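Local structure of V-type ATP synthase alpha chain (Thermoplasma volcanium, 4O1S) at residues D24-S27 / S28-K32. The protein is an intein, a protein-splicing element of the mostly beta-stranded Hint fold, from the A subunit of a V-type ATPase. Numbering follows the deposited sequence.
Sequences DLYS and SERKK
Backbone hydrogen bonds join Asp24, Leu25 and Tyr26 to the residues four places on, as in a regular alpha-helix. Glu29 N to Leu25 O is the straightest of them, at 168°. Arg30 N to Tyr26 O is short, 2.9 Å, but more bent at 138°. At Ser27 the pattern changes, because Lys31 N bonds to Ser28 O, three residues back. The Ser27 carbonyl oxygen instead takes a weak bond from the side chain of Lys31, NZ to O 3.3 Å. The Lys31 chain runs extended to CE and then bends at chi4 (37°), which brings the ammonium back to the preceding turn. Water 1 bridges the same two atoms, accepting from Lys31 NZ at 2.8 Å and donating to Ser27 O.

Apolar contacts follow the same spacing. Leu25 CD1 meets Glu29 CG at 3.8 Å. Arg30 CD meets Tyr26 CE2 obliquely at 3.8 Å, so the methylene and not the guanidinium makes the touch.

Helix 22-31, the one helix of this beta-rich Hint chain, packs on its five-stranded antiparallel sheet, where the Tyr26 ring meets Tyr147 edge-to-face. Arg30 NE, by a salt bridge, and Tyr26 OH, by a hydrogen bond, share Glu44 OE1, which probably keeps that carboxylate ionised. Lysine and water together give Ser27 O partners in place of the backbone N-H four residues on.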
loop_
_atom_site.group_PDB
_atom_site.type_symbol
_atom_site.label_atom_id
_atom_site.label_comp_id
_atom_site.label_asym_id
_atom_site.label_seq_id
_atom_site.Cartn_x
_atom_site.Cartn_y
_atom_site.Cartn_z
ATOM N N ASP A 24 5.471 -11.450 3.995
ATOM C CA ASP A 24 6.290 -12.556 3.506
ATOM C C ASP A 24 7.495 -12.042 2.729
ATOM O O ASP A 24 8.627 -12.546 2.883
ATOM C CB ASP A 24 5.469 -13.513 2.639
ATOM C CG ASP A 24 4.382 -14.223 3.426
ATOM O OD1 ASP A 24 4.538 -14.333 4.669
ATOM O OD2 ASP A 24 3.373 -14.654 2.815
ATOM N N LEU A 25 7.235 -11.036 1.897
ATOM C CA LEU A 25 8.271 -10.370 1.129
ATOM C C LEU A 25 9.329 -9.801 2.070
ATOM O O LEU A 25 10.525 -10.003 1.878
ATOM C CB LEU A 25 7.648 -9.238 0.325
ATOM C CG LEU A 25 8.643 -8.270 -0.311
ATOM C CD1 LEU A 25 9.575 -9.032 -1.241
ATOM C CD2 LEU A 25 7.921 -7.180 -1.056
ATOM N N TYR A 26 8.867 -9.091 3.088
ATOM C CA TYR A 26 9.748 -8.522 4.087
ATOM C C TYR A 26 10.613 -9.599 4.733
ATOM O O TYR A 26 11.833 -9.448 4.879
ATOM C CB TYR A 26 8.946 -7.779 5.172
ATOM C CG TYR A 26 9.854 -6.992 6.107
ATOM C CD1 TYR A 26 10.207 -5.667 5.819
ATOM C CD2 TYR A 26 10.377 -7.580 7.267
ATOM C CE1 TYR A 26 11.047 -4.954 6.664
ATOM C CE2 TYR A 26 11.224 -6.877 8.106
ATOM C CZ TYR A 26 11.556 -5.572 7.796
ATOM O OH TYR A 26 12.400 -4.887 8.629
ATOM N N SER A 27 9.971 -10.689 5.121
ATOM C CA SER A 27 10.635 -11.699 5.917
ATOM C C SER A 27 11.751 -12.336 5.111
ATOM O O SER A 27 12.852 -12.619 5.622
ATOM C CB SER A 27 9.630 -12.768 6.312
ATOM O OG SER A 27 10.198 -13.614 7.284
ATOM N N SER A 28 11.444 -12.563 3.839
ATOM C CA SER A 28 12.372 -13.195 2.918
ATOM C C SER A 28 13.588 -12.299 2.663
ATOM O O SER A 28 14.736 -12.740 2.746
ATOM C CB SER A 28 11.657 -13.499 1.606
ATOM O OG SER A 28 12.558 -14.110 0.697
ATOM N N GLU A 29 13.317 -11.032 2.364
ATOM C CA GLU A 29 14.364 -10.071 2.084
ATOM C C GLU A 29 15.231 -9.835 3.320
ATOM O O GLU A 29 16.416 -9.555 3.219
ATOM C CB GLU A 29 13.734 -8.765 1.602
ATOM C CG GLU A 29 13.043 -8.891 0.257
ATOM C CD GLU A 29 14.035 -9.123 -0.851
ATOM O OE1 GLU A 29 15.229 -8.824 -0.645
ATOM O OE2 GLU A 29 13.634 -9.604 -1.928
ATOM N N ARG A 30 14.631 -9.991 4.485
ATOM C CA ARG A 30 15.333 -9.753 5.722
ATOM C C ARG A 30 16.501 -10.724 5.917
ATOM O O ARG A 30 17.527 -10.365 6.493
ATOM C CB ARG A 30 14.349 -9.818 6.885
ATOM C CG ARG A 30 14.913 -9.259 8.152
ATOM C CD ARG A 30 13.906 -9.316 9.288
ATOM N NE ARG A 30 14.474 -8.678 10.471
ATOM C CZ ARG A 30 15.087 -9.327 11.451
ATOM N NH1 ARG A 30 15.197 -10.645 11.419
ATOM N NH2 ARG A 30 15.593 -8.655 12.461
ATOM N N LYS A 31 16.354 -11.939 5.399
ATOM C CA LYS A 31 17.369 -12.983 5.552
ATOM C C LYS A 31 18.517 -12.897 4.574
ATOM O O LYS A 31 19.557 -13.523 4.793
ATOM C CB LYS A 31 16.758 -14.356 5.306
ATOM C CG LYS A 31 15.571 -14.705 6.125
ATOM C CD LYS A 31 15.249 -16.161 5.868
ATOM C CE LYS A 31 14.206 -16.636 6.829
ATOM N NZ LYS A 31 13.213 -15.549 7.070
ATOM N N LYS A 32 18.321 -12.202 3.456
ATOM C CA LYS A 32 19.336 -12.182 2.398
ATOM C C LYS A 32 20.668 -11.513 2.815
ATOM O O LYS A 32 20.660 -10.369 3.301
ATOM C CB LYS A 32 18.755 -11.519 1.159
ATOM C CG LYS A 32 17.685 -12.349 0.457
ATOM C CD LYS A 32 16.848 -11.473 -0.440
ATOM C CE LYS A 32 16.515 -12.131 -1.743
ATOM N NZ LYS A 32 15.751 -13.369 -1.457
HETATM O O HOH W 1 12.854 -13.341 8.783
#